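Local coordinates for protein enoyl-CoA hydratase (Mycobacterium thermoresistibile, PDB 3T3W) that probably catalyses the hydration of enoyl-CoA thioesters in lipid metabolism, as a member of the crotonase-like family, at residues M20-D25 / I33-P38; Y24-R29 / A60-V65; D28-I33 / V67-A72; A41-P46 / G80-G85; A123-C128 / V201-L206. One frame throughout, in Å; residues are numbered along the deposited sequence. Where two conformers were deposited one is given.

Interaction 1 of 5, residues M20-D25 / I33-P38. With EDO (1,2-ethanediol), chain B.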
# COMPACT_ATOMS: atom_id res chain seq x y z
N MET F 20 -5.02 -12.69 -40.38
CA MET F 20 -6.44 -12.99 -40.46
C MET F 20 -7.21 -11.76 -40.02
O MET F 20 -8.01 -11.24 -40.80
CB MET F 20 -6.79 -14.23 -39.63
CG MET F 20 -8.27 -14.56 -39.50
SD MET F 20 -8.97 -15.12 -41.08
CE MET F 20 -10.70 -15.24 -40.60
N TYR F 21 -6.97 -11.32 -38.79
CA TYR F 21 -7.77 -10.25 -38.17
C TYR F 21 -7.01 -8.95 -37.89
O TYR F 21 -7.62 -7.95 -37.48
CB TYR F 21 -8.30 -10.71 -36.82
CG TYR F 21 -9.27 -11.85 -36.87
CD1 TYR F 21 -10.45 -11.75 -37.58
CD2 TYR F 21 -8.97 -13.05 -36.25
CE1 TYR F 21 -11.35 -12.80 -37.61
CE2 TYR F 21 -9.84 -14.13 -36.29
CZ TYR F 21 -11.05 -14.00 -36.95
OH TYR F 21 -11.93 -15.05 -36.98
N ILE F 22 -5.70 -8.99 -38.03
CA ILE F 22 -4.83 -7.86 -37.59
C ILE F 22 -3.95 -7.44 -38.77
O ILE F 22 -3.29 -8.30 -39.39
CB ILE F 22 -3.91 -8.27 -36.42
CG1 ILE F 22 -4.73 -8.71 -35.20
CG2 ILE F 22 -2.94 -7.10 -36.04
CD1 ILE F 22 -5.69 -7.65 -34.64
N ASP F 23 -3.94 -6.14 -39.10
CA ASP F 23 -2.99 -5.59 -40.05
C ASP F 23 -1.83 -4.97 -39.27
O ASP F 23 -2.04 -4.43 -38.20
CB ASP F 23 -3.66 -4.54 -40.94
CG ASP F 23 -4.41 -5.16 -42.07
OD1 ASP F 23 -3.88 -6.10 -42.69
OD2 ASP F 23 -5.54 -4.70 -42.35
N TYR F 24 -0.62 -5.07 -39.80
CA TYR F 24 0.57 -4.61 -39.11
C TYR F 24 1.48 -3.92 -40.10
O TYR F 24 1.81 -4.49 -41.15
CB TYR F 24 1.29 -5.79 -38.48
CG TYR F 24 2.53 -5.47 -37.72
CD1 TYR F 24 2.48 -5.10 -36.40
CD2 TYR F 24 3.78 -5.60 -38.30
CE1 TYR F 24 3.63 -4.84 -35.68
CE2 TYR F 24 4.94 -5.34 -37.59
CZ TYR F 24 4.87 -4.96 -36.27
OH TYR F 24 6.03 -4.65 -35.60
N ASP F 25 1.90 -2.70 -39.79
CA ASP F 25 2.77 -1.91 -40.71
C ASP F 25 3.84 -1.25 -39.86
O ASP F 25 3.52 -0.71 -38.80
CB ASP F 25 1.98 -0.77 -41.39
CG ASP F 25 2.89 0.26 -42.12
OD1 ASP F 25 3.30 -0.13 -43.22
OD2 ASP F 25 3.23 1.40 -41.61
N ILE F 33 -0.72 -1.07 -35.58
CA ILE F 33 -1.46 -2.31 -35.41
C ILE F 33 -2.94 -1.98 -35.61
O ILE F 33 -3.51 -1.19 -34.85
CB ILE F 33 -1.27 -2.89 -33.98
CG1 ILE F 33 0.21 -3.11 -33.65
CG2 ILE F 33 -2.10 -4.17 -33.79
CD1 ILE F 33 0.54 -3.52 -32.21
N THR F 34 -3.55 -2.58 -36.63
CA THR F 34 -4.93 -2.32 -36.95
C THR F 34 -5.84 -3.52 -36.70
O THR F 34 -5.58 -4.62 -37.23
CB THR F 34 -5.08 -1.91 -38.44
OG1 THR F 34 -4.38 -0.68 -38.66
CG2 THR F 34 -6.57 -1.73 -38.80
N LEU F 35 -6.89 -3.32 -35.91
CA LEU F 35 -7.98 -4.28 -35.77
C LEU F 35 -8.77 -4.30 -37.05
O LEU F 35 -9.35 -3.30 -37.43
CB LEU F 35 -8.89 -3.91 -34.60
CG LEU F 35 -8.24 -3.64 -33.24
CD1 LEU F 35 -9.34 -3.30 -32.22
CD2 LEU F 35 -7.37 -4.82 -32.81
N ASN F 36 -8.74 -5.42 -37.76
CA ASN F 36 -9.34 -5.52 -39.09
C ASN F 36 -10.42 -6.61 -39.12
O ASN F 36 -10.36 -7.54 -39.94
CB ASN F 36 -8.27 -5.77 -40.15
CG ASN F 36 -8.81 -5.62 -41.55
OD1 ASN F 36 -9.70 -4.82 -41.78
ND2 ASN F 36 -8.28 -6.42 -42.49
N ARG F 37 -11.38 -6.50 -38.21
CA ARG F 37 -12.59 -7.31 -38.24
C ARG F 37 -13.85 -6.43 -38.23
O ARG F 37 -14.76 -6.60 -37.39
CB ARG F 37 -12.58 -8.29 -37.06
CG ARG F 37 -13.49 -9.48 -37.23
CD ARG F 37 -13.63 -10.28 -35.96
NE ARG F 37 -14.54 -11.40 -36.19
CZ ARG F 37 -15.04 -12.16 -35.22
NH1 ARG F 37 -14.74 -11.92 -33.98
NH2 ARG F 37 -15.85 -13.17 -35.50
N PRO F 38 -13.95 -5.49 -39.19
CA PRO F 38 -15.04 -4.51 -39.12
C PRO F 38 -16.42 -5.13 -39.36
O PRO F 38 -17.46 -4.62 -38.88
CB PRO F 38 -14.71 -3.56 -40.26
CG PRO F 38 -13.90 -4.38 -41.24
CD PRO F 38 -13.04 -5.21 -40.32
C1 EDO B . -15.70 -15.99 -37.41
O1 EDO B . -16.60 -14.88 -37.49
C2 EDO B . -14.73 -16.00 -38.58
O2 EDO B . -14.03 -14.74 -38.69
O HOH W 1 -1.82 -1.39 -39.63
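Tyr21 and Arg37 lie side by side at the open end of the antiparallel beta hairpin of strands 22-27 and 30-35, at one edge of the crotonase-fold sheet. Arg37 runs from its backbone as a straight rod. Its CB is 4.1 Å from Tyr21 CD1, CG and CD then pass along the CD1 and CE1 side of the ring, and NE approaches CE1 obliquely. At the tip the guanidinium is turned 52° from the ring plane; NH2 gives a bond to O1 of 1,2-ethanediol, while NH1 holds Asp82 in a salt bridge. The same diol, probably from the crystallisation liquor, hydrogen-bonds Tyr21 OH through its O2 at 2.7 Å. Met20 CG sits over the centre of the tyrosine ring.

Along the strands, Asn36 N donates to Tyr21 O, and Asp23 and Thr34 form the hydrogen-bonded pair, with Thr34 N to Asp23 O at 2.9 Å and almost straight. Ile22, Tyr24, Ile33 and Leu35 share the face toward helix 46-61. Ile22 reaches both partners: its CG2 meets Ile33 CG2, and its CD1 meets Leu35 CD2, each at 3.8 Å. On the Asp23 and Thr34 face, Thr34 OG1 bonds Arg71 NH1 and, at 2.8 Å, a water.

Interaction 2 of 5, residues Y24-R29 / A60-V65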
# COMPACT_ATOMS: atom_id res chain seq x y z
N TYR F 24 -0.62 -5.07 -39.80
CA TYR F 24 0.57 -4.61 -39.11
C TYR F 24 1.48 -3.92 -40.10
O TYR F 24 1.81 -4.49 -41.15
CB TYR F 24 1.29 -5.79 -38.48
CG TYR F 24 2.53 -5.47 -37.72
CD1 TYR F 24 2.48 -5.10 -36.40
CD2 TYR F 24 3.78 -5.60 -38.30
CE1 TYR F 24 3.63 -4.84 -35.68
CE2 TYR F 24 4.94 -5.34 -37.59
CZ TYR F 24 4.87 -4.96 -36.27
OH TYR F 24 6.03 -4.65 -35.60
N ASP F 25 1.90 -2.70 -39.79
CA ASP F 25 2.77 -1.91 -40.71
C ASP F 25 3.84 -1.25 -39.86
O ASP F 25 3.52 -0.71 -38.80
CB ASP F 25 1.98 -0.77 -41.39
CG ASP F 25 2.89 0.26 -42.12
OD1 ASP F 25 3.30 -0.13 -43.22
OD2 ASP F 25 3.23 1.40 -41.61
N VAL F 26 5.09 -1.27 -40.32
CA VAL F 26 6.14 -0.49 -39.69
C VAL F 26 6.67 0.51 -40.72
O VAL F 26 7.12 0.12 -41.80
CB VAL F 26 7.29 -1.37 -39.18
CG1 VAL F 26 8.49 -0.51 -38.70
CG2 VAL F 26 6.80 -2.31 -38.11
N SER F 27 6.61 1.77 -40.38
CA SER F 27 7.28 2.81 -41.17
C SER F 27 7.58 4.03 -40.32
O SER F 27 6.83 4.33 -39.39
CB SER F 27 6.47 3.18 -42.40
OG SER F 27 5.18 3.58 -42.03
N ASP F 28 8.68 4.72 -40.64
CA ASP F 28 9.05 5.93 -39.92
C ASP F 28 9.10 5.71 -38.38
O ASP F 28 8.70 6.59 -37.62
CB ASP F 28 8.03 7.06 -40.22
CG ASP F 28 7.80 7.28 -41.70
OD1 ASP F 28 8.80 7.48 -42.39
OD2 ASP F 28 6.61 7.22 -42.15
N ARG F 29 9.60 4.55 -37.97
CA ARG F 29 9.76 4.13 -36.56
C ARG F 29 8.43 3.96 -35.79
O ARG F 29 8.42 3.89 -34.55
CB ARG F 29 10.72 5.05 -35.78
CG ARG F 29 12.09 5.17 -36.47
CD ARG F 29 13.15 5.73 -35.55
NE ARG F 29 13.28 4.86 -34.39
CZ ARG F 29 13.99 3.72 -34.34
NH1 ARG F 29 14.74 3.31 -35.37
NH2 ARG F 29 13.97 3.02 -33.22
N ALA F 60 7.27 -4.64 -30.04
CA ALA F 60 8.14 -4.57 -28.84
C ALA F 60 9.56 -5.01 -29.16
O ALA F 60 10.53 -4.42 -28.67
CB ALA F 60 7.54 -5.42 -27.71
N GLU F 61 9.70 -6.06 -29.96
CA GLU F 61 11.01 -6.65 -30.25
C GLU F 61 11.73 -6.02 -31.42
O GLU F 61 12.90 -6.34 -31.66
CB GLU F 61 10.88 -8.16 -30.47
CG GLU F 61 10.40 -8.87 -29.22
CD GLU F 61 10.27 -10.37 -29.34
OE1 GLU F 61 10.30 -10.92 -30.46
OE2 GLU F 61 10.12 -11.00 -28.28
N ASP F 62 11.07 -5.16 -32.18
CA ASP F 62 11.66 -4.58 -33.39
C ASP F 62 12.43 -3.31 -33.02
O ASP F 62 11.82 -2.31 -32.69
CB ASP F 62 10.58 -4.28 -34.44
CG ASP F 62 11.15 -3.81 -35.81
OD1 ASP F 62 12.36 -3.49 -35.92
OD2 ASP F 62 10.35 -3.76 -36.79
N ASN F 63 13.77 -3.33 -33.10
CA ASN F 63 14.56 -2.12 -32.81
C ASN F 63 14.33 -0.96 -33.76
O ASN F 63 14.70 0.16 -33.45
CB ASN F 63 16.05 -2.43 -32.80
CG ASN F 63 16.42 -3.41 -31.74
OD1 ASN F 63 15.77 -3.53 -30.68
ND2 ASN F 63 17.49 -4.16 -32.01
N ASP F 64 13.74 -1.20 -34.92
CA ASP F 64 13.34 -0.10 -35.80
C ASP F 64 12.00 0.55 -35.40
O ASP F 64 11.53 1.42 -36.11
CB ASP F 64 13.19 -0.58 -37.26
CG ASP F 64 14.50 -1.05 -37.88
OD1 ASP F 64 15.59 -0.59 -37.50
OD2 ASP F 64 14.41 -1.92 -38.77
N VAL F 65 11.36 0.11 -34.30
CA VAL F 65 10.08 0.70 -33.87
C VAL F 65 10.35 1.47 -32.61
O VAL F 65 10.87 0.88 -31.65
CB VAL F 65 9.04 -0.39 -33.57
CG1 VAL F 65 7.76 0.18 -32.90
CG2 VAL F 65 8.67 -1.09 -34.88
O HOH W 2 8.21 -5.39 -36.86
O HOH W 3 11.08 2.27 -39.00
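Arg29 carries most of the polar contact with segment 60-65. Its NH2 donates to Asn63 O at 3.0 Å, with the acceptor 19° out of the guanidinium plane, while NE is taken by Ser66 OG just past the segment. The bend at chi3 (60°) folds the chain back so that Asp64 O lies over the centre of one guanidinium face. The same carbonyl receives a CA-H...O contact from Arg29 CA, 3.3 Å from Asp64 O, so one carbonyl oxygen is met by both the CA and the guanidinium of Arg29. The Asp64 carboxylate is near but beyond a salt bridge.

Two waters add bridges. One links Arg29 N to Asp64 O. The other joins Tyr24 OH, 2.6 Å away at the edge of its ring, to Asp62 OD2, to which it donates.

The receiving loop follows helix 46-61 and leads into strand 67-72, in the crossover of a beta-alpha-beta unit. It is a type I turn from Asp62 to Val65, closed by Val65 N to Asp62 O, and an Asx turn lies within it: Asp64 N donates to Asp62 OD1 at 2.9 Å, from above the carboxylate plane.

Apolar packing comes from Val26 of the strand. Both its methyls lie 3.9 Å from Val65 CG2, the branch that stands beside its own backbone N. Val26 CG2 also faces Asp62 OD2, the two side chains coming from opposite directions.

Interaction 3 of 5, residues D28-I33 / V67-A72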
# COMPACT_ATOMS: atom_id res chain seq x y z
N ASP F 28 8.68 4.72 -40.64
CA ASP F 28 9.05 5.93 -39.92
C ASP F 28 9.10 5.71 -38.38
O ASP F 28 8.70 6.59 -37.62
CB ASP F 28 8.03 7.06 -40.22
CG ASP F 28 7.80 7.28 -41.70
OD1 ASP F 28 8.80 7.48 -42.39
OD2 ASP F 28 6.61 7.22 -42.15
N ARG F 29 9.60 4.55 -37.97
CA ARG F 29 9.76 4.13 -36.56
C ARG F 29 8.43 3.96 -35.79
O ARG F 29 8.42 3.89 -34.55
CB ARG F 29 10.72 5.05 -35.78
CG ARG F 29 12.09 5.17 -36.47
CD ARG F 29 13.15 5.73 -35.55
NE ARG F 29 13.28 4.86 -34.39
CZ ARG F 29 13.99 3.72 -34.34
NH1 ARG F 29 14.74 3.31 -35.37
NH2 ARG F 29 13.97 3.02 -33.22
N ILE F 30 7.33 3.84 -36.54
CA ILE F 30 5.99 3.65 -35.92
C ILE F 30 5.50 2.29 -36.38
O ILE F 30 5.48 2.03 -37.57
CB ILE F 30 5.00 4.75 -36.38
CG1 ILE F 30 5.49 6.14 -35.97
CG2 ILE F 30 3.60 4.48 -35.78
CD1 ILE F 30 4.77 7.28 -36.67
N ALA F 31 5.07 1.44 -35.44
CA ALA F 31 4.34 0.21 -35.76
C ALA F 31 2.89 0.51 -35.60
O ALA F 31 2.45 0.87 -34.50
CB ALA F 31 4.72 -0.92 -34.79
N THR F 32 2.13 0.38 -36.69
CA THR F 32 0.70 0.58 -36.63
C THR F 32 -0.00 -0.79 -36.67
O THR F 32 0.16 -1.57 -37.64
CB THR F 32 0.21 1.44 -37.80
OG1 THR F 32 0.95 2.68 -37.78
CG2 THR F 32 -1.28 1.70 -37.66
N ILE F 33 -0.72 -1.07 -35.58
CA ILE F 33 -1.46 -2.31 -35.41
C ILE F 33 -2.94 -1.98 -35.61
O ILE F 33 -3.51 -1.19 -34.85
CB ILE F 33 -1.27 -2.89 -33.98
CG1 ILE F 33 0.21 -3.11 -33.65
CG2 ILE F 33 -2.10 -4.17 -33.79
CD1 ILE F 33 0.54 -3.52 -32.21
N VAL F 67 7.57 3.78 -31.48
CA VAL F 67 6.20 4.04 -30.97
C VAL F 67 5.23 3.07 -31.63
O VAL F 67 5.35 2.74 -32.82
CB VAL F 67 5.78 5.51 -31.29
CG1 VAL F 67 4.36 5.85 -30.80
CG2 VAL F 67 6.75 6.51 -30.64
N ILE F 68 4.23 2.67 -30.86
CA ILE F 68 3.18 1.77 -31.30
C ILE F 68 1.88 2.55 -31.35
O ILE F 68 1.51 3.26 -30.39
CB ILE F 68 3.03 0.60 -30.32
CG1 ILE F 68 4.35 -0.21 -30.29
CG2 ILE F 68 1.79 -0.25 -30.68
CD1 ILE F 68 4.53 -1.23 -29.17
N VAL F 69 1.19 2.42 -32.47
CA VAL F 69 -0.15 2.94 -32.65
C VAL F 69 -1.13 1.78 -32.80
O VAL F 69 -0.93 0.92 -33.64
CB VAL F 69 -0.25 3.89 -33.87
CG1 VAL F 69 -1.74 4.24 -34.18
CG2 VAL F 69 0.59 5.14 -33.67
N LEU F 70 -2.20 1.78 -31.98
CA LEU F 70 -3.29 0.81 -32.08
C LEU F 70 -4.53 1.54 -32.62
O LEU F 70 -4.98 2.54 -32.03
CB LEU F 70 -3.61 0.18 -30.73
CG LEU F 70 -4.82 -0.78 -30.71
CD1 LEU F 70 -4.43 -2.06 -31.49
CD2 LEU F 70 -5.18 -1.04 -29.24
N ARG F 71 -5.04 1.04 -33.73
CA ARG F 71 -6.21 1.61 -34.38
C ARG F 71 -7.12 0.49 -34.88
O ARG F 71 -6.81 -0.69 -34.77
CB ARG F 71 -5.80 2.54 -35.52
CG ARG F 71 -5.01 1.86 -36.64
CD ARG F 71 -4.61 2.74 -37.82
NE ARG F 71 -5.79 3.28 -38.47
CZ ARG F 71 -6.53 2.61 -39.36
NH1 ARG F 71 -6.22 1.36 -39.73
NH2 ARG F 71 -7.60 3.19 -39.88
N ALA F 72 -8.24 0.87 -35.48
CA ALA F 72 -9.27 -0.10 -35.86
C ALA F 72 -9.97 0.37 -37.14
O ALA F 72 -10.28 1.56 -37.27
CB ALA F 72 -10.29 -0.26 -34.75
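Ile30 CG2 meets Val69 CG2 at 3.7 Å on one face of two parallel strands, 30-33 and 67-72. Further along this face Thr32 turns CG2 onto Arg71, whose CD lies 3.5 Å from that methyl. On the other face Ile33 divides its contacts: CD1 rests on Ile68 CG2, and CG2 on Leu70 CD1.

The backbones set this register. Bonds alternate between strands, from Val67 N to Arg29 O at 3.2 Å through to Arg71 N to Ile33 O at 2.9 Å, and Ile33 N to Val69 O is nearly straight at 174°. Helix 46-61 makes the crossover of this beta-alpha-beta unit and covers the Ala31 and Ile33 face; helix 206-217 covers the Ile30 and Val69 face. Arg71 is positioned by a salt bridge to Asp207 and by bonds to Thr34 and Asn73. Its charge thus has polar partners at the tip while the aliphatic stem packs on the threonine methyl.

Interaction 4 of 5, residues A41-P46 / G80-G85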
# COMPACT_ATOMS: atom_id res chain seq x y z
N ALA F 41 -17.70 -5.53 -36.08
CA ALA F 41 -17.40 -4.37 -35.24
C ALA F 41 -16.21 -4.64 -34.32
O ALA F 41 -16.17 -4.15 -33.19
CB ALA F 41 -18.63 -3.91 -34.43
N ASN F 42 -15.22 -5.36 -34.86
CA ASN F 42 -14.01 -5.70 -34.14
C ASN F 42 -14.25 -6.42 -32.83
O ASN F 42 -13.51 -6.28 -31.87
CB ASN F 42 -13.09 -4.47 -34.00
CG ASN F 42 -12.65 -3.97 -35.36
OD1 ASN F 42 -12.29 -4.77 -36.25
ND2 ASN F 42 -12.75 -2.65 -35.57
N ALA F 43 -15.32 -7.23 -32.81
CA ALA F 43 -15.53 -8.15 -31.71
C ALA F 43 -14.34 -9.06 -31.62
O ALA F 43 -13.78 -9.48 -32.66
CB ALA F 43 -16.82 -8.94 -31.93
N GLN F 44 -13.94 -9.39 -30.39
CA GLN F 44 -12.68 -10.09 -30.15
C GLN F 44 -12.91 -11.56 -29.82
O GLN F 44 -13.41 -11.87 -28.74
CB GLN F 44 -11.97 -9.45 -28.97
CG GLN F 44 -11.78 -7.94 -29.10
CD GLN F 44 -11.51 -7.34 -27.74
OE1 GLN F 44 -10.87 -7.96 -26.89
NE2 GLN F 44 -12.08 -6.15 -27.49
N ASN F 45 -12.54 -12.46 -30.72
CA ASN F 45 -12.52 -13.88 -30.42
C ASN F 45 -11.11 -14.28 -29.97
O ASN F 45 -10.20 -13.46 -30.03
CB ASN F 45 -13.05 -14.73 -31.60
CG ASN F 45 -12.26 -14.58 -32.89
OD1 ASN F 45 -11.13 -14.05 -32.91
ND2 ASN F 45 -12.85 -15.06 -33.98
N PRO F 46 -10.94 -15.50 -29.47
CA PRO F 46 -9.58 -15.86 -29.00
C PRO F 46 -8.48 -15.73 -30.05
O PRO F 46 -7.35 -15.26 -29.70
CB PRO F 46 -9.77 -17.28 -28.48
CG PRO F 46 -11.19 -17.30 -27.99
CD PRO F 46 -11.93 -16.52 -29.04
N GLY F 80 -16.32 -5.34 -28.20
CA GLY F 80 -15.92 -6.17 -27.03
C GLY F 80 -15.68 -7.62 -27.36
O GLY F 80 -15.35 -7.98 -28.50
N HIS F 81 -15.85 -8.48 -26.36
CA HIS F 81 -15.53 -9.89 -26.52
C HIS F 81 -16.63 -10.60 -27.29
O HIS F 81 -17.81 -10.34 -27.07
CB HIS F 81 -15.38 -10.55 -25.16
CG HIS F 81 -14.24 -9.99 -24.34
ND1 HIS F 81 -14.27 -9.92 -22.97
CD2 HIS F 81 -13.03 -9.45 -24.74
CE1 HIS F 81 -13.10 -9.36 -22.54
NE2 HIS F 81 -12.35 -9.05 -23.62
N ASP F 82 -16.24 -11.49 -28.17
CA ASP F 82 -17.17 -12.17 -29.10
C ASP F 82 -17.89 -13.25 -28.28
O ASP F 82 -17.24 -14.09 -27.68
CB ASP F 82 -16.34 -12.73 -30.28
CG ASP F 82 -17.16 -13.35 -31.38
OD1 ASP F 82 -18.35 -13.67 -31.20
OD2 ASP F 82 -16.57 -13.57 -32.46
N LEU F 83 -19.21 -13.14 -28.17
CA LEU F 83 -20.04 -14.09 -27.41
C LEU F 83 -20.09 -15.47 -28.09
O LEU F 83 -19.99 -16.49 -27.43
CB LEU F 83 -21.46 -13.54 -27.25
N ARG F 84 -20.25 -15.47 -29.41
CA ARG F 84 -20.25 -16.70 -30.20
C ARG F 84 -18.83 -16.94 -30.69
O ARG F 84 -18.54 -16.77 -31.88
CB ARG F 84 -21.22 -16.59 -31.38
N GLY F 85 -17.95 -17.30 -29.76
CA GLY F 85 -16.53 -17.58 -30.04
C GLY F 85 -15.84 -18.11 -28.79
O GLY F 85 -15.09 -19.09 -28.83
O HOH W 4 -9.77 -8.24 -24.35
O HOH W 5 -15.62 -16.31 -33.61
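Gln44 CG stands beside its own backbone N (chi1 -53°) and the chain beyond runs extended, which carries OE1 to the edge of the His81 ring, 3.4 Å from CD2 and in the ring plane. The amide plane is almost perpendicular to the ring, at 86°. A water spans the pair, donating to Gln44 OE1 and bonded to His81 NE2 at 2.8 Å. The amide nitrogen turns to Ser78 OG and Gly131 O.

Two loops of the crotonase fold meet here, one leading into helix 46-61 and the other following strand 67-72, joined by a single bridge between Gln44 and His81. Gln44 N donates to Gly80 O at 2.7 Å; Asp82 N returns a bond to Gln44 O from well above the carbonyl plane. The zinc of the Glu102, Glu163, His252 and His256 site lies about 6 Å from the His81 side chain. Asn45 N-caps helix 46-61, its OD1 bonded to Leu48 N, and its ND2 shares a water with Asp82 OD2, also salt-bridged to Arg37.

Interaction 5 of 5, residues A123-C128 / V201-L206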
# COMPACT_ATOMS: atom_id res chain seq x y z
N ALA F 123 -6.05 4.94 -30.97
CA ALA F 123 -6.95 5.80 -31.72
C ALA F 123 -8.33 5.17 -31.68
O ALA F 123 -8.54 4.08 -32.25
CB ALA F 123 -6.48 5.92 -33.18
N VAL F 124 -9.26 5.81 -30.97
CA VAL F 124 -10.56 5.21 -30.71
C VAL F 124 -11.68 5.98 -31.40
O VAL F 124 -11.93 7.13 -31.11
CB VAL F 124 -10.87 5.08 -29.20
CG1 VAL F 124 -12.26 4.45 -28.97
CG2 VAL F 124 -9.77 4.29 -28.51
N GLN F 125 -12.38 5.30 -32.31
CA GLN F 125 -13.56 5.85 -32.99
C GLN F 125 -14.82 5.08 -32.62
O GLN F 125 -14.75 3.90 -32.27
CB GLN F 125 -13.36 5.81 -34.50
CG GLN F 125 -13.74 4.50 -35.19
CD GLN F 125 -12.66 3.45 -35.16
OE1 GLN F 125 -11.81 3.39 -34.24
NE2 GLN F 125 -12.70 2.57 -36.15
N GLY F 126 -15.96 5.74 -32.72
CA GLY F 126 -17.24 5.06 -32.49
C GLY F 126 -17.33 4.28 -31.18
O GLY F 126 -16.86 4.72 -30.15
N ARG F 127 -17.96 3.10 -31.20
CA ARG F 127 -18.18 2.36 -29.95
C ARG F 127 -16.95 1.62 -29.48
O ARG F 127 -16.26 0.91 -30.25
CB ARG F 127 -19.29 1.33 -30.14
CG ARG F 127 -20.62 1.98 -30.45
CD ARG F 127 -21.23 2.39 -29.15
NE ARG F 127 -22.58 2.93 -29.28
CZ ARG F 127 -23.35 3.17 -28.22
NH1 ARG F 127 -22.92 2.88 -26.99
NH2 ARG F 127 -24.58 3.67 -28.41
N CYS F 128 -16.71 1.78 -28.17
CA CYS F 128 -15.69 1.03 -27.47
C CYS F 128 -16.44 0.50 -26.24
O CYS F 128 -16.71 1.27 -25.32
CB CYS F 128 -14.52 1.90 -27.05
SG CYS F 128 -13.28 0.97 -26.12
N VAL F 201 -10.60 14.62 -31.15
CA VAL F 201 -10.35 15.18 -32.47
C VAL F 201 -11.51 14.77 -33.39
O VAL F 201 -12.28 13.83 -33.09
CB VAL F 201 -9.01 14.65 -33.08
CG1 VAL F 201 -7.83 14.97 -32.14
CG2 VAL F 201 -9.07 13.15 -33.33
N PRO F 202 -11.67 15.50 -34.49
CA PRO F 202 -12.73 15.10 -35.44
C PRO F 202 -12.49 13.71 -36.00
O PRO F 202 -11.35 13.33 -36.21
CB PRO F 202 -12.62 16.17 -36.54
CG PRO F 202 -12.06 17.37 -35.81
CD PRO F 202 -11.05 16.79 -34.83
N ARG F 203 -13.57 12.96 -36.27
CA ARG F 203 -13.47 11.61 -36.74
C ARG F 203 -12.60 11.50 -37.99
O ARG F 203 -11.73 10.65 -38.10
CB ARG F 203 -14.87 11.03 -37.01
CG ARG F 203 -14.93 9.70 -37.74
CD ARG F 203 -14.31 8.58 -36.94
NE ARG F 203 -14.28 7.28 -37.68
CZ ARG F 203 -13.18 6.76 -38.24
NH1 ARG F 203 -12.01 7.43 -38.20
NH2 ARG F 203 -13.22 5.58 -38.84
N ASP F 204 -12.80 12.43 -38.91
CA ASP F 204 -12.07 12.32 -40.16
C ASP F 204 -10.58 12.68 -40.09
O ASP F 204 -9.88 12.51 -41.07
CB ASP F 204 -12.79 13.09 -41.28
CG ASP F 204 -12.73 14.57 -41.15
OD1 ASP F 204 -12.02 15.15 -40.28
OD2 ASP F 204 -13.42 15.21 -41.98
N ARG F 205 -10.11 13.18 -38.94
CA ARG F 205 -8.70 13.47 -38.70
C ARG F 205 -8.06 12.55 -37.68
O ARG F 205 -6.88 12.74 -37.38
CB ARG F 205 -8.50 14.88 -38.13
CG ARG F 205 -8.65 15.98 -39.09
CD ARG F 205 -7.65 17.10 -38.79
NE ARG F 205 -7.80 17.66 -37.44
CZ ARG F 205 -8.64 18.64 -37.13
NH1 ARG F 205 -9.51 19.13 -38.00
NH2 ARG F 205 -8.64 19.13 -35.90
N LEU F 206 -8.81 11.58 -37.15
CA LEU F 206 -8.28 10.74 -36.07
C LEU F 206 -6.94 10.06 -36.43
O LEU F 206 -5.99 10.12 -35.66
CB LEU F 206 -9.34 9.71 -35.71
CG LEU F 206 -8.89 8.70 -34.65
CD1 LEU F 206 -8.51 9.40 -33.35
CD2 LEU F 206 -10.00 7.65 -34.43
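Gln125 and Arg203 pass across one another, the glutamine stem laid over one face of the guanidinium. Its CG stands 3.5 Å above that plane, displaced toward the rim, and its CB comes 3.6 Å from Arg203 NE. The amide is turned 54° from the guanidinium, so the flat groups do not stack. A chi1 of 85° puts Gln125 CG over the arginine, and the bend at chi2 (-84°) turns the amide off, NE2 bonding Ala72 O and Gly74 O. Arg203 is itself bent at chi2, which brings NE and CZ beneath the glutamine stem, and NH2 has a weak bond to the same Gly74 O.

Leu206, at the start of helix 206-217, directs its CB toward strand 120-124. CG and CD1 both sit 4.0 Å from Ala123 CB, and the other branch, CD2, reaches 3.8 Å from Gln125 CB and equally close to Val124 C. One leucine thus spans three successive residues at the end of the strand.

The contact ties the exit of strand 120-124, an inner strand of the six-stranded sheet of the crotonase fold, to the loop that leads from its edge strand 199-201 into helix 206-217. No hydrogen bond crosses between the segments. Within the loop, Leu206 N bonds back to Arg203 O at 3.2 Å and Arg205 N to Pro202 O. Leu206 also packs on Ile143 of the intervening strand 141-145.

From the N terminus, interaction 1 closes the hairpin of strands 22-27 and 30-35. Interaction 2 starts from the same stretch and closes a longer loop over helix 46-61, so it encloses part of the hairpin. Interaction 3 crosses interaction 1, adding strand 67-72 beside their shared Ile33. Interaction 4 crosses interactions 2 and 3 along the chain; in space it meets interaction 1 through the Arg37-Asp82 salt bridge, linking the sheet's edge to the loops near the zinc. Interaction 5 follows in series and closes the widest loop, with 72 residues between its segments. It continues the sheet from interaction 3, where Leu70 O and Ala123 N probably bond, to the start of helix 206-217.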